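Local coordinates for protein bacterioferritin (Rhodobacter capsulatus, PDB 1JGC) that probably stores iron in a 24-subunit shell, oxidising Fe(2+) with dioxygen at a dinuclear ferroxidase centre, and binds one heme b per subunit dimer, at residues E18-F29 with S44-A55; D34-K42 with G148-P156. All coordinates share one frame; numbering follows the deposited sequence. Where two conformers were deposited one is given.

Interaction 1. Residues E18-F29 with S44-A55; sequences ELTAISQYWVHF and SREESIEEMGHA. With HEM (protoporphyrin IX containing Fe), chain D.
Ile22 and Ser48 mark the closest backbone approach of the helical segments 18-29 and 44-55, which run antiparallel at 163° with their axes 7.9 Å apart. Here Ser48 OG donates to Ile22 O (2.9 Å), on the opposite face of that carbonyl from the in-helix donor Trp26 N. The Ile22 side chain is a knob among Ser48, Glu51, Met52 and Ala55, with CD1 3.7 Å from Met52 CG. One turn on, Tyr25 is a knob among Ser44, Glu47, Ser48 and Glu51, and Glu47 CB sits over one face of its ring, 3.9 Å from the centroid.

Trp26 CG lies anti to the backbone N (chi1 -159°), and the indole passes between the ring of Phe29 and the heme vinyl at CAC, one on each face, with Ser48 OG at its edge. Asp56 of the second subunit takes the indole N-H. Arg45 runs alongside Trp26; its CG rests on the Phe29 ring, 3.5 Å from the centroid, and its NH2 makes a weak hydrogen bond to the heme propionate O2D (2.8 Å). Met52 SD reaches the heme iron at 2.6 Å, the other axial ligand being Met52 of the second subunit.

Next to Met52 in sequence, Glu51 turns toward Glu18, bringing their carboxylates together; in one of two Glu18 conformers, His54 ND1 makes a weak, doubtful hydrogen bond to Glu18 OE2. These three residues belong to the ferroxidase centre, metal-free here. One antiparallel pair of the ferritin four-helix bundle thus serves both a diiron site within the bundle and the bis-methionine heme at the subunit dimer interface.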
# COMPACT_ATOMS: atom_id res chain seq x y z
N GLU A 18 29.16 -40.40 14.15
CA GLU A 18 28.10 -39.55 13.60
C GLU A 18 27.44 -40.15 12.36
O GLU A 18 26.21 -40.12 12.25
CB GLU A 18 28.65 -38.16 13.26
CG GLU A 18 29.16 -37.36 14.46
CD GLU A 18 28.12 -37.15 15.55
OE1 GLU A 18 27.68 -38.15 16.16
OE2 GLU A 18 27.73 -35.99 15.80
N LEU A 19 28.23 -40.69 11.44
CA LEU A 19 27.66 -41.31 10.24
C LEU A 19 26.73 -42.43 10.67
O LEU A 19 25.73 -42.70 10.01
CB LEU A 19 28.76 -41.89 9.35
CG LEU A 19 29.74 -40.92 8.69
CD1 LEU A 19 30.80 -41.72 7.92
CD2 LEU A 19 29.00 -40.00 7.75
N THR A 20 27.06 -43.08 11.78
CA THR A 20 26.24 -44.17 12.29
C THR A 20 24.92 -43.61 12.80
O THR A 20 23.85 -44.12 12.46
CB THR A 20 26.96 -44.93 13.45
OG1 THR A 20 28.22 -45.42 12.99
CG2 THR A 20 26.13 -46.10 13.91
N ALA A 21 25.00 -42.56 13.61
CA ALA A 21 23.81 -41.92 14.14
C ALA A 21 22.89 -41.42 13.01
O ALA A 21 21.68 -41.59 13.06
CB ALA A 21 24.19 -40.76 15.06
N ILE A 22 23.48 -40.81 11.99
CA ILE A 22 22.69 -40.31 10.88
C ILE A 22 21.81 -41.41 10.30
O ILE A 22 20.60 -41.24 10.16
CB ILE A 22 23.59 -39.76 9.75
CG1 ILE A 22 24.32 -38.51 10.23
CG2 ILE A 22 22.75 -39.45 8.52
CD1 ILE A 22 25.33 -38.00 9.25
N SER A 23 22.41 -42.54 9.96
CA SER A 23 21.64 -43.63 9.38
C SER A 23 20.67 -44.26 10.36
O SER A 23 19.58 -44.67 9.97
CB SER A 23 22.58 -44.69 8.83
OG SER A 23 23.30 -44.17 7.73
N GLN A 24 21.06 -44.34 11.63
CA GLN A 24 20.17 -44.94 12.61
C GLN A 24 18.92 -44.08 12.79
O GLN A 24 17.82 -44.61 12.84
CB GLN A 24 20.90 -45.12 13.95
CG GLN A 24 20.09 -45.89 15.00
CD GLN A 24 20.88 -46.16 16.27
OE1 GLN A 24 21.86 -46.92 16.25
NE2 GLN A 24 20.48 -45.54 17.36
N TYR A 25 19.10 -42.77 12.86
CA TYR A 25 17.97 -41.86 13.02
C TYR A 25 17.10 -41.87 11.79
O TYR A 25 15.86 -41.84 11.89
CB TYR A 25 18.44 -40.43 13.29
CG TYR A 25 18.93 -40.17 14.70
CD1 TYR A 25 18.10 -40.42 15.80
CD2 TYR A 25 20.21 -39.68 14.94
CE1 TYR A 25 18.55 -40.19 17.10
CE2 TYR A 25 20.66 -39.45 16.22
CZ TYR A 25 19.84 -39.70 17.30
OH TYR A 25 20.32 -39.50 18.58
N TRP A 26 17.72 -41.91 10.61
CA TRP A 26 16.95 -41.90 9.38
C TRP A 26 16.11 -43.15 9.20
O TRP A 26 14.98 -43.08 8.73
CB TRP A 26 17.85 -41.68 8.17
CG TRP A 26 17.08 -41.16 7.00
CD1 TRP A 26 16.42 -41.89 6.06
CD2 TRP A 26 16.78 -39.78 6.73
NE1 TRP A 26 15.71 -41.05 5.22
CE2 TRP A 26 15.92 -39.76 5.61
CE3 TRP A 26 17.15 -38.57 7.33
CZ2 TRP A 26 15.41 -38.56 5.08
CZ3 TRP A 26 16.65 -37.39 6.80
CH2 TRP A 26 15.79 -37.39 5.69
N VAL A 27 16.66 -44.30 9.56
CA VAL A 27 15.90 -45.54 9.44
C VAL A 27 14.74 -45.47 10.42
O VAL A 27 13.62 -45.87 10.11
CB VAL A 27 16.78 -46.78 9.75
CG1 VAL A 27 15.93 -48.03 9.71
CG2 VAL A 27 17.90 -46.90 8.74
N HIS A 28 15.00 -44.96 11.62
CA HIS A 28 13.97 -44.84 12.63
C HIS A 28 12.86 -43.92 12.16
O HIS A 28 11.69 -44.15 12.43
CB HIS A 28 14.57 -44.35 13.94
CG HIS A 28 15.25 -45.43 14.72
ND1 HIS A 28 16.01 -45.18 15.84
CD2 HIS A 28 15.26 -46.78 14.55
CE1 HIS A 28 16.46 -46.32 16.33
NE2 HIS A 28 16.02 -47.31 15.57
N PHE A 29 13.25 -42.86 11.46
CA PHE A 29 12.28 -41.91 10.93
C PHE A 29 11.35 -42.67 9.97
O PHE A 29 10.13 -42.64 10.12
CB PHE A 29 13.01 -40.77 10.20
CG PHE A 29 12.25 -40.18 9.05
CD1 PHE A 29 11.01 -39.59 9.24
CD2 PHE A 29 12.78 -40.22 7.76
CE1 PHE A 29 10.31 -39.06 8.16
CE2 PHE A 29 12.08 -39.68 6.68
CZ PHE A 29 10.85 -39.10 6.88
N SER A 44 12.79 -37.72 14.66
CA SER A 44 13.93 -38.53 14.22
C SER A 44 14.59 -37.92 12.99
O SER A 44 15.82 -37.93 12.88
CB SER A 44 13.48 -39.96 13.90
OG SER A 44 13.19 -40.67 15.09
N ARG A 45 13.78 -37.39 12.08
CA ARG A 45 14.32 -36.79 10.87
C ARG A 45 15.18 -35.58 11.25
O ARG A 45 16.27 -35.40 10.73
CB ARG A 45 13.20 -36.35 9.92
CG ARG A 45 13.44 -36.79 8.48
CD ARG A 45 12.43 -36.22 7.49
NE ARG A 45 12.88 -34.95 6.94
CZ ARG A 45 13.07 -34.71 5.64
NH1 ARG A 45 12.84 -35.66 4.75
NH2 ARG A 45 13.52 -33.53 5.24
N GLU A 46 14.68 -34.77 12.18
CA GLU A 46 15.41 -33.60 12.63
C GLU A 46 16.76 -33.99 13.25
O GLU A 46 17.80 -33.42 12.91
CB GLU A 46 14.60 -32.81 13.66
CG GLU A 46 13.53 -31.91 13.08
CD GLU A 46 12.61 -31.32 14.17
OE1 GLU A 46 13.14 -30.87 15.23
OE2 GLU A 46 11.37 -31.31 13.96
N GLU A 47 16.75 -34.96 14.16
CA GLU A 47 17.97 -35.40 14.80
C GLU A 47 18.98 -35.94 13.79
O GLU A 47 20.18 -35.71 13.93
CB GLU A 47 17.66 -36.46 15.87
CG GLU A 47 16.84 -35.92 17.05
CD GLU A 47 16.35 -37.04 17.98
OE1 GLU A 47 15.84 -38.07 17.47
OE2 GLU A 47 16.46 -36.91 19.23
N SER A 48 18.51 -36.65 12.78
CA SER A 48 19.39 -37.20 11.75
C SER A 48 20.07 -36.06 10.99
O SER A 48 21.26 -36.10 10.70
CB SER A 48 18.59 -38.08 10.77
OG SER A 48 19.41 -38.59 9.72
N ILE A 49 19.29 -35.03 10.66
CA ILE A 49 19.83 -33.88 9.95
C ILE A 49 20.77 -33.06 10.85
O ILE A 49 21.66 -32.37 10.37
CB ILE A 49 18.67 -33.01 9.39
CG1 ILE A 49 17.94 -33.82 8.31
CG2 ILE A 49 19.20 -31.71 8.80
CD1 ILE A 49 16.79 -33.12 7.65
N GLU A 50 20.59 -33.14 12.17
CA GLU A 50 21.49 -32.44 13.07
C GLU A 50 22.85 -33.13 12.99
O GLU A 50 23.88 -32.48 12.86
CB GLU A 50 21.00 -32.50 14.52
CG GLU A 50 20.13 -31.32 14.94
CD GLU A 50 19.74 -31.37 16.43
OE1 GLU A 50 20.67 -31.41 17.29
OE2 GLU A 50 18.51 -31.36 16.72
N GLU A 51 22.83 -34.46 13.05
CA GLU A 51 24.06 -35.22 12.98
C GLU A 51 24.79 -34.99 11.66
O GLU A 51 26.01 -35.00 11.61
CB GLU A 51 23.79 -36.71 13.18
CG GLU A 51 23.25 -37.07 14.56
CD GLU A 51 24.11 -36.52 15.68
OE1 GLU A 51 25.34 -36.77 15.68
OE2 GLU A 51 23.55 -35.83 16.57
N MET A 52 24.04 -34.81 10.58
CA MET A 52 24.66 -34.57 9.30
C MET A 52 25.50 -33.31 9.43
O MET A 52 26.62 -33.25 8.92
CB MET A 52 23.59 -34.38 8.22
CG MET A 52 22.91 -35.68 7.80
SD MET A 52 21.48 -35.42 6.71
CE MET A 52 20.30 -36.55 7.44
N GLY A 53 24.96 -32.33 10.14
CA GLY A 53 25.68 -31.09 10.35
C GLY A 53 26.97 -31.30 11.13
O GLY A 53 28.01 -30.73 10.80
N HIS A 54 26.90 -32.12 12.17
CA HIS A 54 28.07 -32.42 12.99
C HIS A 54 29.13 -33.07 12.11
O HIS A 54 30.29 -32.68 12.13
CB HIS A 54 27.70 -33.38 14.13
CG HIS A 54 26.81 -32.76 15.17
ND1 HIS A 54 26.08 -33.52 16.06
CD2 HIS A 54 26.57 -31.47 15.49
CE1 HIS A 54 25.42 -32.72 16.87
NE2 HIS A 54 25.70 -31.47 16.55
N ALA A 55 28.71 -34.07 11.34
CA ALA A 55 29.61 -34.79 10.46
C ALA A 55 30.34 -33.84 9.52
O ALA A 55 31.56 -33.91 9.38
CB ALA A 55 28.84 -35.82 9.66
CHA HEM D . 20.31 -32.91 3.88
CHB HEM D . 24.98 -33.90 4.70
CHC HEM D . 23.89 -38.57 4.71
CHD HEM D . 19.40 -37.62 3.26
C1A HEM D . 21.63 -32.80 4.31
C2A HEM D . 22.23 -31.71 5.06
C3A HEM D . 23.59 -31.84 4.92
C4A HEM D . 23.79 -33.23 4.55
CMA HEM D . 24.68 -30.84 5.35
CAA HEM D . 21.58 -30.81 6.11
CBA HEM D . 20.35 -30.00 5.73
CGA HEM D . 20.64 -28.96 4.67
O1A HEM D . 19.68 -28.28 4.25
O2A HEM D . 21.83 -28.83 4.27
C1B HEM D . 25.11 -35.27 4.79
C2B HEM D . 26.34 -35.97 5.13
C3B HEM D . 26.06 -37.31 5.07
C4B HEM D . 24.63 -37.41 4.79
CMB HEM D . 27.68 -35.35 5.53
CAB HEM D . 27.00 -38.31 5.31
CBB HEM D . 27.13 -39.51 4.62
C1C HEM D . 22.55 -38.72 4.44
C2C HEM D . 21.84 -39.98 4.51
C3C HEM D . 20.54 -39.73 4.11
C4C HEM D . 20.51 -38.31 3.75
CMC HEM D . 22.44 -41.32 4.96
CAC HEM D . 19.47 -40.62 4.10
CBC HEM D . 19.53 -42.00 3.95
C1D HEM D . 19.26 -36.25 3.23
C2D HEM D . 18.02 -35.56 2.87
C3D HEM D . 18.27 -34.21 3.04
C4D HEM D . 19.64 -34.09 3.55
CMD HEM D . 16.71 -36.20 2.39
CAD HEM D . 17.28 -33.14 2.58
CBD HEM D . 16.60 -32.29 3.64
CGD HEM D . 15.49 -31.41 3.07
O1D HEM D . 15.72 -30.72 2.05
O2D HEM D . 14.38 -31.40 3.66
NA HEM D . 22.55 -33.83 4.33
NB HEM D . 24.05 -36.16 4.63
NC HEM D . 21.70 -37.68 4.12
ND HEM D . 20.24 -35.34 3.64
FE HEM D . 22.13 -35.75 4.22

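Interaction 2. Residues D34-K42 with G148-P156; sequences DWGLAKMAK and GFALLNAAP
Asn153 and Lys39 meet through their backbones, Lys39 N donating to Asn153 O at 3.2 Å. The donor stands above the carbonyl plane, 38° out of it, so the bond is not directed at a lone pair. A second, weak link runs from Ala155 N to Gly36 O (3.4 Å), and Ala154 CA adds a C-H contact to the same oxygen. Two backbone ends are thereby laid against each other, the start of helix 38-64 and the exit from helix 146-152.

Apolar side chains pack around these bonds. Ala38 CB meets Ala155 CB at 3.6 Å on one flank, while Leu37 CD2 reaches both Ala150 CB and Ala154 CB. Met40, its CG anti to the backbone N (chi1 174°), crosses Phe149 at about a right angle and brings its CE to the ring edge, 4.0 Å from CE2. Lys39 lies extended along the chain opposite, and a water bridges its NZ to Leu152 O.

Further out, each backbone leaves or enters a helix here. Gly36 ends the preceding helix in a Schellman motif, with a positive phi (89°), and Leu37 is the N-cap residue of the next. Across the contact, Asn153 ND2 turns back to Phe149 O (3.3 Å) and lies over one face of the Phe149 ring; Asn153 OD1 accepts from Met157 N of a fourth subunit.

The joint also faces other chains: Ala154 packs on Leu152 of a third subunit, and Lys39 on Asp158 of the fourth. Within the chain, Met40 leans on helices 5-34 and 83-111, whereas Phe149 and Leu152 of the short helix 146-152 rest on helix 114-144, placing the contact at one end of the four-helix bundle.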
# COMPACT_ATOMS: atom_id res chain seq x y z
N ASP A 34 6.11 -45.36 8.79
CA ASP A 34 5.31 -46.49 8.34
C ASP A 34 4.40 -47.04 9.45
O ASP A 34 3.37 -47.66 9.17
CB ASP A 34 6.22 -47.60 7.79
CG ASP A 34 5.44 -48.77 7.17
OD1 ASP A 34 4.53 -48.52 6.34
OD2 ASP A 34 5.74 -49.93 7.52
N TRP A 35 4.77 -46.79 10.71
CA TRP A 35 3.96 -47.23 11.85
C TRP A 35 2.81 -46.27 12.08
O TRP A 35 1.89 -46.55 12.84
CB TRP A 35 4.79 -47.33 13.14
CG TRP A 35 5.80 -48.44 13.13
CD1 TRP A 35 5.72 -49.61 12.44
CD2 TRP A 35 7.05 -48.49 13.85
NE1 TRP A 35 6.84 -50.38 12.67
CE2 TRP A 35 7.67 -49.71 13.53
CE3 TRP A 35 7.70 -47.61 14.73
CZ2 TRP A 35 8.91 -50.08 14.06
CZ3 TRP A 35 8.94 -47.97 15.25
CH2 TRP A 35 9.52 -49.20 14.91
N GLY A 36 2.86 -45.12 11.41
CA GLY A 36 1.81 -44.13 11.56
C GLY A 36 2.08 -43.17 12.69
O GLY A 36 1.20 -42.42 13.10
N LEU A 37 3.30 -43.18 13.20
CA LEU A 37 3.68 -42.29 14.29
C LEU A 37 4.44 -41.09 13.71
O LEU A 37 5.61 -40.87 14.01
CB LEU A 37 4.56 -43.04 15.30
CG LEU A 37 3.98 -44.37 15.79
CD1 LEU A 37 4.90 -44.98 16.83
CD2 LEU A 37 2.60 -44.13 16.39
N ALA A 38 3.75 -40.32 12.88
CA ALA A 38 4.34 -39.17 12.20
C ALA A 38 5.08 -38.17 13.09
O ALA A 38 6.16 -37.70 12.73
CB ALA A 38 3.27 -38.44 11.41
N LYS A 39 4.52 -37.86 14.25
CA LYS A 39 5.16 -36.88 15.13
C LYS A 39 6.46 -37.40 15.71
O LYS A 39 7.41 -36.64 15.92
CB LYS A 39 4.19 -36.48 16.24
CG LYS A 39 2.89 -36.00 15.65
CD LYS A 39 1.93 -35.52 16.68
CE LYS A 39 0.70 -34.94 16.00
NZ LYS A 39 -0.27 -34.47 17.03
N MET A 40 6.52 -38.70 15.95
CA MET A 40 7.74 -39.30 16.46
C MET A 40 8.74 -39.31 15.30
O MET A 40 9.93 -39.06 15.46
CB MET A 40 7.43 -40.71 16.95
CG MET A 40 8.61 -41.53 17.37
SD MET A 40 8.07 -43.06 18.19
CE MET A 40 9.36 -43.19 19.44
N ALA A 41 8.23 -39.58 14.10
CA ALA A 41 9.05 -39.65 12.90
C ALA A 41 9.74 -38.32 12.57
O ALA A 41 10.93 -38.31 12.24
CB ALA A 41 8.19 -40.09 11.72
N LYS A 42 9.00 -37.22 12.67
CA LYS A 42 9.58 -35.92 12.35
C LYS A 42 10.72 -35.56 13.27
O LYS A 42 11.67 -34.90 12.85
CB LYS A 42 8.50 -34.83 12.39
CG LYS A 42 7.44 -35.06 11.33
CD LYS A 42 6.28 -34.08 11.45
CE LYS A 42 5.10 -34.53 10.58
NZ LYS A 42 3.98 -33.55 10.65
N GLY A 148 -1.03 -45.15 24.86
CA GLY A 148 -1.14 -43.72 25.08
C GLY A 148 -0.04 -42.93 24.40
O GLY A 148 -0.29 -41.88 23.83
N PHE A 149 1.19 -43.44 24.47
CA PHE A 149 2.31 -42.76 23.84
C PHE A 149 2.15 -42.77 22.33
O PHE A 149 2.43 -41.78 21.67
CB PHE A 149 3.63 -43.44 24.21
CG PHE A 149 4.84 -42.70 23.72
CD1 PHE A 149 5.41 -41.69 24.49
CD2 PHE A 149 5.40 -43.00 22.49
CE1 PHE A 149 6.52 -40.99 24.02
CE2 PHE A 149 6.50 -42.31 22.02
CZ PHE A 149 7.06 -41.30 22.78
N ALA A 150 1.72 -43.90 21.79
CA ALA A 150 1.53 -44.03 20.35
C ALA A 150 0.46 -43.04 19.91
O ALA A 150 0.59 -42.40 18.87
CB ALA A 150 1.13 -45.45 19.99
N LEU A 151 -0.59 -42.91 20.71
CA LEU A 151 -1.67 -42.00 20.39
C LEU A 151 -1.16 -40.56 20.30
O LEU A 151 -1.42 -39.86 19.32
CB LEU A 151 -2.77 -42.11 21.45
CG LEU A 151 -4.00 -41.21 21.31
CD1 LEU A 151 -4.56 -41.30 19.90
CD2 LEU A 151 -5.04 -41.63 22.33
N LEU A 152 -0.41 -40.14 21.32
CA LEU A 152 0.16 -38.81 21.39
C LEU A 152 1.08 -38.47 20.21
O LEU A 152 1.21 -37.30 19.83
CB LEU A 152 0.97 -38.65 22.69
CG LEU A 152 1.78 -37.37 22.92
CD1 LEU A 152 0.83 -36.19 23.03
CD2 LEU A 152 2.61 -37.50 24.18
N ASN A 153 1.71 -39.48 19.64
CA ASN A 153 2.64 -39.24 18.55
C ASN A 153 2.18 -39.71 17.19
O ASN A 153 2.98 -39.77 16.26
CB ASN A 153 3.99 -39.84 18.91
CG ASN A 153 4.71 -39.02 19.96
OD1 ASN A 153 5.25 -37.96 19.66
ND2 ASN A 153 4.70 -39.49 21.20
N ALA A 154 0.90 -40.03 17.09
CA ALA A 154 0.32 -40.51 15.84
C ALA A 154 -0.37 -39.40 15.05
O ALA A 154 -0.76 -38.37 15.60
CB ALA A 154 -0.66 -41.64 16.12
N ALA A 155 -0.53 -39.62 13.76
CA ALA A 155 -1.20 -38.65 12.91
C ALA A 155 -2.58 -39.17 12.52
O ALA A 155 -2.75 -40.36 12.24
CB ALA A 155 -0.37 -38.38 11.66
N PRO A 156 -3.58 -38.28 12.50
CA PRO A 156 -4.95 -38.67 12.13
C PRO A 156 -4.96 -39.07 10.65
O PRO A 156 -4.05 -38.71 9.90
CB PRO A 156 -5.76 -37.39 12.38
CG PRO A 156 -4.96 -36.68 13.44
CD PRO A 156 -3.54 -36.89 12.96
O HOH W 1 -1.02 -35.01 19.74

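How the interactions relate
Followed from the N terminus, helix 5-34 supplies the first half of interaction 1, and the chain then turns through 34-42, the first half of interaction 2. Helix 38-64 returns along its predecessor, so interaction 1 closes a short hairpin with 14 residues between its segments. Interaction 2 waits until the chain has run through helices 83-111 and 114-144, 105 residues later, before 148-156 comes back to the same turn. The two loops therefore cross. The centres of the two contacts lie about 19 Å apart, yet the contacts touch where Phe29 CD1 packs against Ala41 O (3.3 Å). Helix 38-64, common to both, connects the heme and iron-site region with the bundle end bearing helix 146-152.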